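Local coordinates for protein kinase A regulatory subunit, putative (Trypanosoma cruzi, PDB 6FTF), which probably acts as the regulatory subunit of a cAMP-independent protein kinase A, binding the nucleoside analogue 7-cyano-7-deazainosine in two pockets, at residues A23-T37 / D53-T65. Sequence-based numbering, arbitrary orientation.
Sequences APYFEKSEDEMNLIT and DIKVVAGAMQRAT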
ATOM      1  N   ALA A  23      -2.965  25.078   2.403  1.00 13.72           N
ATOM      2  CA  ALA A  23      -1.635  24.599   2.711  1.00 12.69           C
ATOM      3  C   ALA A  23      -0.585  25.611   2.265  1.00 14.98           C
ATOM      4  O   ALA A  23      -0.790  26.351   1.295  1.00 16.01           O
ATOM      5  CB  ALA A  23      -1.384  23.295   1.972  1.00 15.13           C
ATOM      6  N   PRO A  24       0.566  25.642   2.926  1.00 13.71           N
ATOM      7  CA  PRO A  24       1.674  26.440   2.402  1.00 14.17           C
ATOM      8  C   PRO A  24       2.106  25.909   1.054  1.00 12.97           C
ATOM      9  O   PRO A  24       1.910  24.740   0.734  1.00 12.90           O
ATOM     10  CB  PRO A  24       2.774  26.267   3.451  1.00 19.56           C
ATOM     11  CG  PRO A  24       2.452  25.038   4.157  1.00 19.78           C
ATOM     12  CD  PRO A  24       0.958  24.871   4.113  1.00 14.00           C
ATOM     13  N   TYR A  25       2.697  26.788   0.254  1.00 14.64           N
ATOM     14  CA  TYR A  25       3.245  26.405  -1.036  1.00 14.21           C
ATOM     15  C   TYR A  25       4.668  26.919  -1.113  1.00 12.74           C
ATOM     16  O   TYR A  25       4.903  28.129  -1.018  1.00 15.63           O
ATOM     17  CB  TYR A  25       2.419  26.924  -2.227  1.00 16.63           C
ATOM     18  CG  TYR A  25       3.040  26.545  -3.566  1.00 17.40           C
ATOM     19  CD1 TYR A  25       3.372  25.222  -3.849  1.00 22.27           C
ATOM     20  CD2 TYR A  25       3.333  27.511  -4.530  1.00 24.51           C
ATOM     21  CE1 TYR A  25       3.965  24.864  -5.056  1.00 19.95           C
ATOM     22  CE2 TYR A  25       3.919  27.157  -5.747  1.00 24.90           C
ATOM     23  CZ  TYR A  25       4.234  25.828  -6.001  1.00 25.69           C
ATOM     24  OH  TYR A  25       4.836  25.452  -7.194  1.00 27.01           O
ATOM     25  N   PHE A  26       5.606  26.004  -1.260  1.00 12.67           N
ATOM     26  CA  PHE A  26       6.999  26.329  -1.510  1.00 13.85           C
ATOM     27  C   PHE A  26       7.255  25.941  -2.952  1.00 14.39           C
ATOM     28  O   PHE A  26       7.136  24.770  -3.314  1.00 14.08           O
ATOM     29  CB  PHE A  26       7.904  25.552  -0.556  1.00 15.65           C
ATOM     30  CG  PHE A  26       7.609  25.817   0.888  1.00 15.85           C
ATOM     31  CD1 PHE A  26       8.136  26.932   1.516  1.00 19.67           C
ATOM     32  CD2 PHE A  26       6.795  24.971   1.613  1.00 15.38           C
ATOM     33  CE1 PHE A  26       7.863  27.187   2.838  1.00 23.59           C
ATOM     34  CE2 PHE A  26       6.524  25.224   2.935  1.00 17.45           C
ATOM     35  CZ  PHE A  26       7.057  26.337   3.548  1.00 21.73           C
ATOM     36  N   GLU A  27       7.588  26.927  -3.779  1.00 16.94           N
ATOM     37  CA  GLU A  27       7.569  26.718  -5.222  1.00 18.42           C
ATOM     38  C   GLU A  27       8.427  25.524  -5.622  1.00 15.37           C
ATOM     39  O   GLU A  27       9.545  25.350  -5.128  1.00 17.17           O
ATOM     40  CB  GLU A  27       8.046  27.978  -5.952  1.00 28.11           C
ATOM     41  CG  GLU A  27       7.648  27.981  -7.419  1.00 43.94           C
ATOM     42  CD  GLU A  27       8.459  28.955  -8.248  1.00 59.31           C
ATOM     43  OE1 GLU A  27       9.167  29.799  -7.658  1.00 63.38           O
ATOM     44  OE2 GLU A  27       8.393  28.869  -9.494  1.00 65.43           O
ATOM     45  N   LYS A  28       7.882  24.701  -6.512  1.00 15.97           N
ATOM     46  CA  LYS A  28       8.521  23.479  -6.971  1.00 16.26           C
ATOM     47  C   LYS A  28       8.700  23.560  -8.476  1.00 15.92           C
ATOM     48  O   LYS A  28       7.830  24.076  -9.188  1.00 16.62           O
ATOM     49  CB  LYS A  28       7.640  22.262  -6.678  1.00 14.92           C
ATOM     50  CG  LYS A  28       7.342  21.997  -5.220  1.00 12.63           C
ATOM     51  CD  LYS A  28       8.604  21.648  -4.447  1.00 14.17           C
ATOM     52  CE  LYS A  28       8.315  21.177  -3.043  1.00 12.68           C
ATOM     53  NZ  LYS A  28       7.771  22.229  -2.198  1.00 15.72           N
ATOM     54  N   SER A  29       9.824  23.041  -8.964  1.00 14.09           N
ATOM     55  CA  SER A  29       9.984  22.829 -10.385  1.00 13.94           C
ATOM     56  C   SER A  29       9.128  21.637 -10.817  1.00 12.71           C
ATOM     57  O   SER A  29       8.672  20.830  -9.998  1.00 12.50           O
ATOM     58  CB  SER A  29      11.444  22.529 -10.691  1.00 14.77           C
ATOM     59  OG  SER A  29      11.757  21.248 -10.181  1.00 12.63           O
ATOM     60  N   GLU A  30       8.931  21.495 -12.127  1.00 14.79           N
ATOM     61  CA  GLU A  30       8.208  20.339 -12.629  1.00 14.50           C
ATOM     62  C   GLU A  30       8.901  19.044 -12.231  1.00 12.83           C
ATOM     63  O   GLU A  30       8.244  18.077 -11.839  1.00 13.06           O
ATOM     64  CB  GLU A  30       8.081  20.426 -14.148  1.00 17.38           C
ATOM     65  CG  GLU A  30       7.158  19.368 -14.734  1.00 51.12           C
ATOM     66  CD  GLU A  30       7.104  19.410 -16.246  1.00 79.22           C
ATOM     67  OE1 GLU A  30       7.432  18.388 -16.885  1.00 79.41           O
ATOM     68  OE2 GLU A  30       6.742  20.472 -16.796  1.00 79.98           O
ATOM     69  N   ASP A  31      10.234  19.010 -12.312  1.00 12.11           N
ATOM     70  CA  ASP A  31      10.971  17.801 -11.954  1.00 12.15           C
ATOM     71  C   ASP A  31      10.834  17.493 -10.465  1.00 11.32           C
ATOM     72  O   ASP A  31      10.700  16.326 -10.089  1.00 11.28           O
ATOM     73  CB  ASP A  31      12.449  17.933 -12.350  1.00 14.11           C
ATOM     74  CG  ASP A  31      12.693  17.750 -13.848  1.00 18.53           C
ATOM     75  OD1 ASP A  31      11.998  16.942 -14.499  1.00 21.31           O
ATOM     76  OD2 ASP A  31      13.620  18.404 -14.374  1.00 22.03           O
ATOM     77  N   GLU A  32      10.860  18.516  -9.606  1.00 11.09           N
ATOM     78  CA  GLU A  32      10.630  18.278  -8.178  1.00 10.75           C
ATOM     79  C   GLU A  32       9.224  17.756  -7.929  1.00 10.52           C
ATOM     80  O   GLU A  32       9.027  16.826  -7.136  1.00 10.78           O
ATOM     81  CB  GLU A  32      10.842  19.553  -7.359  1.00 10.91           C
ATOM     82  CG  GLU A  32      12.282  19.968  -7.209  1.00 13.55           C
ATOM     83  CD  GLU A  32      12.438  21.376  -6.651  1.00 12.67           C
ATOM     84  OE1 GLU A  32      11.538  22.228  -6.813  1.00 14.91           O
ATOM     85  OE2 GLU A  32      13.493  21.642  -6.034  1.00 20.37           O
ATOM     86  N   MET A  33       8.220  18.367  -8.568  0.61 10.93           N
ATOM     87  CA  MET A  33       6.853  17.883  -8.418  0.61 11.27           C
ATOM     88  C   MET A  33       6.754  16.427  -8.825  0.61 11.83           C
ATOM     89  O   MET A  33       6.135  15.619  -8.121  0.61 11.36           O
ATOM     90  CB  MET A  33       5.897  18.730  -9.259  0.61 13.20           C
ATOM     91  CG  MET A  33       5.629  20.090  -8.679  0.61 14.14           C
ATOM     92  SD  MET A  33       4.916  19.978  -7.032  0.61 14.93           S
ATOM     93  CE  MET A  33       3.304  19.299  -7.378  0.61 13.62           C
ATOM     94  N   ASN A  34       7.361  16.059  -9.953  1.00 11.69           N
ATOM     95  CA  ASN A  34       7.292  14.670 -10.396  1.00 13.12           C
ATOM     96  C   ASN A  34       7.892  13.728  -9.358  1.00 11.11           C
ATOM     97  O   ASN A  34       7.318  12.675  -9.059  1.00 12.11           O
ATOM     98  CB  ASN A  34       8.014  14.503 -11.729  1.00 14.64           C
ATOM     99  CG  ASN A  34       7.294  15.197 -12.864  1.00 22.98           C
ATOM    100  OD1 ASN A  34       6.116  15.537 -12.752  1.00 23.75           O
ATOM    101  ND2 ASN A  34       8.003  15.416 -13.962  1.00 21.31           N
ATOM    102  N   LEU A  35       9.066  14.076  -8.825  1.00 10.79           N
ATOM    103  CA  LEU A  35       9.734  13.235  -7.840  1.00 10.85           C
ATOM    104  C   LEU A  35       8.876  13.067  -6.599  1.00 10.12           C
ATOM    105  O   LEU A  35       8.645  11.946  -6.123  1.00 10.87           O
ATOM    106  CB  LEU A  35      11.089  13.862  -7.496  1.00 11.08           C
ATOM    107  CG  LEU A  35      11.995  13.134  -6.497  1.00 12.25           C
ATOM    108  CD1 LEU A  35      13.353  13.758  -6.541  1.00 17.96           C
ATOM    109  CD2 LEU A  35      11.514  13.157  -5.054  1.00 13.60           C
ATOM    110  N   ILE A  36       8.400  14.178  -6.052  1.00  9.51           N
ATOM    111  CA  ILE A  36       7.667  14.123  -4.793  1.00  9.45           C
ATOM    112  C   ILE A  36       6.342  13.412  -4.991  1.00  9.94           C
ATOM    113  O   ILE A  36       5.940  12.575  -4.175  1.00  9.83           O
ATOM    114  CB  ILE A  36       7.459  15.533  -4.223  1.00  9.68           C
ATOM    115  CG1 ILE A  36       8.796  16.216  -3.957  1.00  9.98           C
ATOM    116  CG2 ILE A  36       6.653  15.464  -2.981  1.00 10.82           C
ATOM    117  CD1 ILE A  36       8.672  17.687  -3.785  1.00 11.97           C
ATOM    118  N   THR A  37       5.627  13.717  -6.068  0.54  8.76           N
ATOM    119  CA  THR A  37       4.329  13.075  -6.221  0.54 11.26           C
ATOM    120  C   THR A  37       4.467  11.579  -6.444  0.54 11.40           C
ATOM    121  O   THR A  37       3.579  10.814  -6.038  0.54 10.09           O
ATOM    122  CB  THR A  37       3.508  13.710  -7.339  0.54 10.96           C
ATOM    123  OG1 THR A  37       4.203  13.576  -8.584  0.54 10.71           O
ATOM    124  CG2 THR A  37       3.220  15.173  -7.024  0.54 12.72           C
ATOM    125  N   ASP A  53      -5.048  17.065  -4.885  1.00 11.60           N
ATOM    126  CA  ASP A  53      -4.644  17.125  -3.484  1.00 11.79           C
ATOM    127  C   ASP A  53      -3.239  16.578  -3.267  1.00 11.25           C
ATOM    128  O   ASP A  53      -2.498  17.105  -2.428  1.00 11.38           O
ATOM    129  CB  ASP A  53      -5.655  16.400  -2.604  1.00 15.02           C
ATOM    130  CG  ASP A  53      -6.965  17.161  -2.474  1.00 22.97           C
ATOM    131  OD1 ASP A  53      -7.043  18.323  -2.947  1.00 24.22           O
ATOM    132  OD2 ASP A  53      -7.911  16.597  -1.886  1.00 23.67           O
ATOM    133  N   ILE A  54      -2.857  15.521  -3.985  1.00 10.63           N
ATOM    134  CA  ILE A  54      -1.471  15.038  -3.956  1.00 10.85           C
ATOM    135  C   ILE A  54      -0.517  16.174  -4.286  1.00 10.04           C
ATOM    136  O   ILE A  54       0.528  16.342  -3.644  1.00 10.92           O
ATOM    137  CB  ILE A  54      -1.287  13.858  -4.941  1.00 11.54           C
ATOM    138  CG1 ILE A  54      -1.939  12.578  -4.398  1.00 11.54           C
ATOM    139  CG2 ILE A  54       0.206  13.634  -5.267  1.00 13.48           C
ATOM    140  CD1 ILE A  54      -1.212  11.956  -3.238  1.00 13.68           C
ATOM    141  N   LYS A  55      -0.839  16.945  -5.329  1.00 10.93           N
ATOM    142  CA  LYS A  55       0.059  18.010  -5.747  1.00 10.85           C
ATOM    143  C   LYS A  55       0.068  19.168  -4.748  1.00 11.37           C
ATOM    144  O   LYS A  55       1.117  19.792  -4.556  1.00 11.31           O
ATOM    145  CB  LYS A  55      -0.238  18.427  -7.187  1.00 13.35           C
ATOM    146  CG  LYS A  55       0.138  17.324  -8.168  1.00 17.00           C
ATOM    147  CD  LYS A  55      -0.254  17.634  -9.601  1.00 25.38           C
ATOM    148  CE  LYS A  55       0.663  18.665 -10.224  1.00 34.78           C
ATOM    149  NZ  LYS A  55       0.283  18.947 -11.646  1.00 36.02           N
ATOM    150  N   VAL A  56      -1.055  19.448  -4.080  1.00 10.54           N
ATOM    151  CA  VAL A  56      -1.049  20.438  -3.002  1.00  9.65           C
ATOM    152  C   VAL A  56      -0.102  20.004  -1.894  1.00 10.18           C
ATOM    153  O   VAL A  56       0.705  20.793  -1.387  1.00 11.29           O
ATOM    154  CB  VAL A  56      -2.474  20.668  -2.457  1.00 11.59           C
ATOM    155  CG1 VAL A  56      -2.451  21.527  -1.207  1.00 13.56           C
ATOM    156  CG2 VAL A  56      -3.365  21.311  -3.510  1.00 13.12           C
ATOM    157  N   VAL A  57      -0.213  18.747  -1.472  1.00  9.85           N
ATOM    158  CA  VAL A  57       0.639  18.233  -0.411  1.00 10.46           C
ATOM    159  C   VAL A  57       2.101  18.322  -0.830  1.00 10.76           C
ATOM    160  O   VAL A  57       2.957  18.777  -0.064  1.00 11.20           O
ATOM    161  CB  VAL A  57       0.217  16.798  -0.046  1.00 12.24           C
ATOM    162  CG1 VAL A  57       1.225  16.156   0.879  1.00 13.30           C
ATOM    163  CG2 VAL A  57      -1.162  16.798   0.616  1.00 14.21           C
ATOM    164  N   ALA A  58       2.412  17.904  -2.057  1.00 10.09           N
ATOM    165  CA  ALA A  58       3.776  18.008  -2.568  1.00 11.19           C
ATOM    166  C   ALA A  58       4.285  19.437  -2.512  1.00 10.85           C
ATOM    167  O   ALA A  58       5.428  19.688  -2.093  1.00 12.09           O
ATOM    168  CB  ALA A  58       3.878  17.424  -3.974  1.00 11.62           C
ATOM    169  N   GLY A  59       3.460  20.391  -2.917  1.00 11.11           N
ATOM    170  CA  GLY A  59       3.851  21.784  -2.863  1.00 11.09           C
ATOM    171  C   GLY A  59       4.168  22.265  -1.468  1.00 10.43           C
ATOM    172  O   GLY A  59       4.981  23.173  -1.292  1.00 11.66           O
ATOM    173  N   ALA A  60       3.526  21.678  -0.462  1.00  9.91           N
ATOM    174  CA  ALA A  60       3.718  22.097   0.918  1.00  9.74           C
ATOM    175  C   ALA A  60       4.964  21.498   1.552  1.00 10.28           C
ATOM    176  O   ALA A  60       5.336  21.912   2.655  1.00 11.68           O
ATOM    177  CB  ALA A  60       2.511  21.700   1.776  1.00 10.91           C
ATOM    178  N   MET A  61       5.630  20.577   0.883  0.72 10.98           N
ATOM    179  CA  MET A  61       6.760  19.894   1.481  0.72  9.38           C
ATOM    180  C   MET A  61       8.060  20.653   1.285  0.72 10.14           C
ATOM    181  O   MET A  61       8.227  21.447   0.345  0.72 11.13           O
ATOM    182  CB  MET A  61       6.854  18.490   0.909  0.72 11.45           C
ATOM    183  CG  MET A  61       5.644  17.654   1.296  0.72  8.85           C
ATOM    184  SD  MET A  61       5.731  15.932   0.786  0.72 12.55           S
ATOM    185  CE  MET A  61       4.864  15.844  -0.648  0.72 42.45           C
ATOM    186  N   GLN A  62       8.972  20.433   2.221  1.00  9.54           N
ATOM    187  CA  GLN A  62      10.298  21.031   2.169  1.00 10.15           C
ATOM    188  C   GLN A  62      11.338  19.932   2.340  1.00  9.81           C
ATOM    189  O   GLN A  62      11.105  18.930   3.015  1.00 11.20           O
ATOM    190  CB  GLN A  62      10.473  22.040   3.298  1.00 11.28           C
ATOM    191  CG  GLN A  62       9.430  23.148   3.321  1.00 13.19           C
ATOM    192  CD  GLN A  62       9.592  24.034   4.536  1.00 16.61           C
ATOM    193  OE1 GLN A  62       8.974  23.809   5.587  1.00 21.88           O
ATOM    194  NE2 GLN A  62      10.444  25.024   4.409  1.00 17.32           N
ATOM    195  N   ARG A  63      12.510  20.125   1.762  1.00  9.61           N
ATOM    196  CA  ARG A  63      13.527  19.083   1.780  1.00  9.28           C
ATOM    197  C   ARG A  63      14.420  19.195   3.002  1.00  9.30           C
ATOM    198  O   ARG A  63      14.808  20.298   3.395  1.00 12.10           O
ATOM    199  CB  ARG A  63      14.382  19.158   0.522  1.00 10.01           C
ATOM    200  CG  ARG A  63      15.405  18.022   0.401  1.00 10.50           C
ATOM    201  CD  ARG A  63      15.901  17.930  -1.032  1.00 11.59           C
ATOM    202  NE  ARG A  63      16.513  19.188  -1.436  1.00 12.11           N
ATOM    203  CZ  ARG A  63      16.568  19.662  -2.668  1.00 10.44           C
ATOM    204  NH1 ARG A  63      17.159  20.827  -2.871  1.00 12.62           N
ATOM    205  NH2 ARG A  63      16.044  19.003  -3.679  1.00 10.56           N
ATOM    206  N   ALA A  64      14.786  18.054   3.565  1.00  9.75           N
ATOM    207  CA  ALA A  64      15.743  17.988   4.660  1.00 10.09           C
ATOM    208  C   ALA A  64      16.720  16.854   4.403  1.00 10.07           C
ATOM    209  O   ALA A  64      16.375  15.867   3.753  1.00 10.95           O
ATOM    210  CB  ALA A  64      15.028  17.745   5.990  1.00 12.69           C
ATOM    211  N   THR A  65      17.944  16.996   4.910  1.00 10.19           N
ATOM    212  CA  THR A  65      18.920  15.931   4.772  1.00 10.18           C
ATOM    213  C   THR A  65      19.541  15.636   6.121  1.00 10.16           C
ATOM    214  O   THR A  65      19.603  16.493   7.005  1.00 11.39           O
ATOM    215  CB  THR A  65      20.027  16.262   3.771  1.00 10.00           C
ATOM    216  OG1 THR A  65      20.825  17.337   4.274  1.00 10.96           O
ATOM    217  CG2 THR A  65      19.443  16.616   2.433  1.00 11.59           C
TER
HETATM  218  O   HOH W   1       0.878  23.594  -1.587  1.00 14.44           O
HETATM  219  O   HOH W   2      15.850  20.515  -6.108  1.00 16.15           O
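Helices 30-37 and 53-60 meet at 111° with their axes 9.4 Å apart, while the loop ahead of the first runs past the C-terminal end of the second, bringing the CA atoms of Y25 and A60 to 4.8 Å. There F26 N gives G59 O a nearly straight hydrogen bond of 2.9 Å (172° at the hydrogen). K28 NZ approaches the same oxygen from the opposite face of its carbonyl plane, and also donates to M61 O at 2.7 Å and to its own loop at F26 O. Bends at chi2 and chi4 fold the lysine back over the helix end, where its positive charge probably offsets the negative end of the helix dipole. G59 has no side chain, and the edge of the Y25 ring lies against its CA, CD1 at 3.6 Å; Y25 OH in turn accepts from K28 N. The Q62 side chain lies on one face of the F26 ring, amide and ring planes only 5° apart, with CG 3.8 Å from the ring centroid, a CH-pi contact.

The contact lies at the entry to the cupin-type beta-barrel of the first cyclic nucleotide-binding domain: strand 62-67, which follows helix 51-60, pairs with strand 130-137, and helix 138-145 packs on A23, P24 and V56. S29 and E32 form a capping box at the start of helix 30-42, and a water links E32 OE2 to R63 NH2.

Between the helices, A58 CB is met by I36 CG2 at 3.5 Å and, in one of two modelled conformers, by T37 CG2, which then also touches I54 CG2. M33 too has two conformers; in one it curls so that CE rests against K55 CB at 3.7 Å, crossing that lysine at about a right angle. A second water donates to both P24 O and V56 O, tying loop to helix.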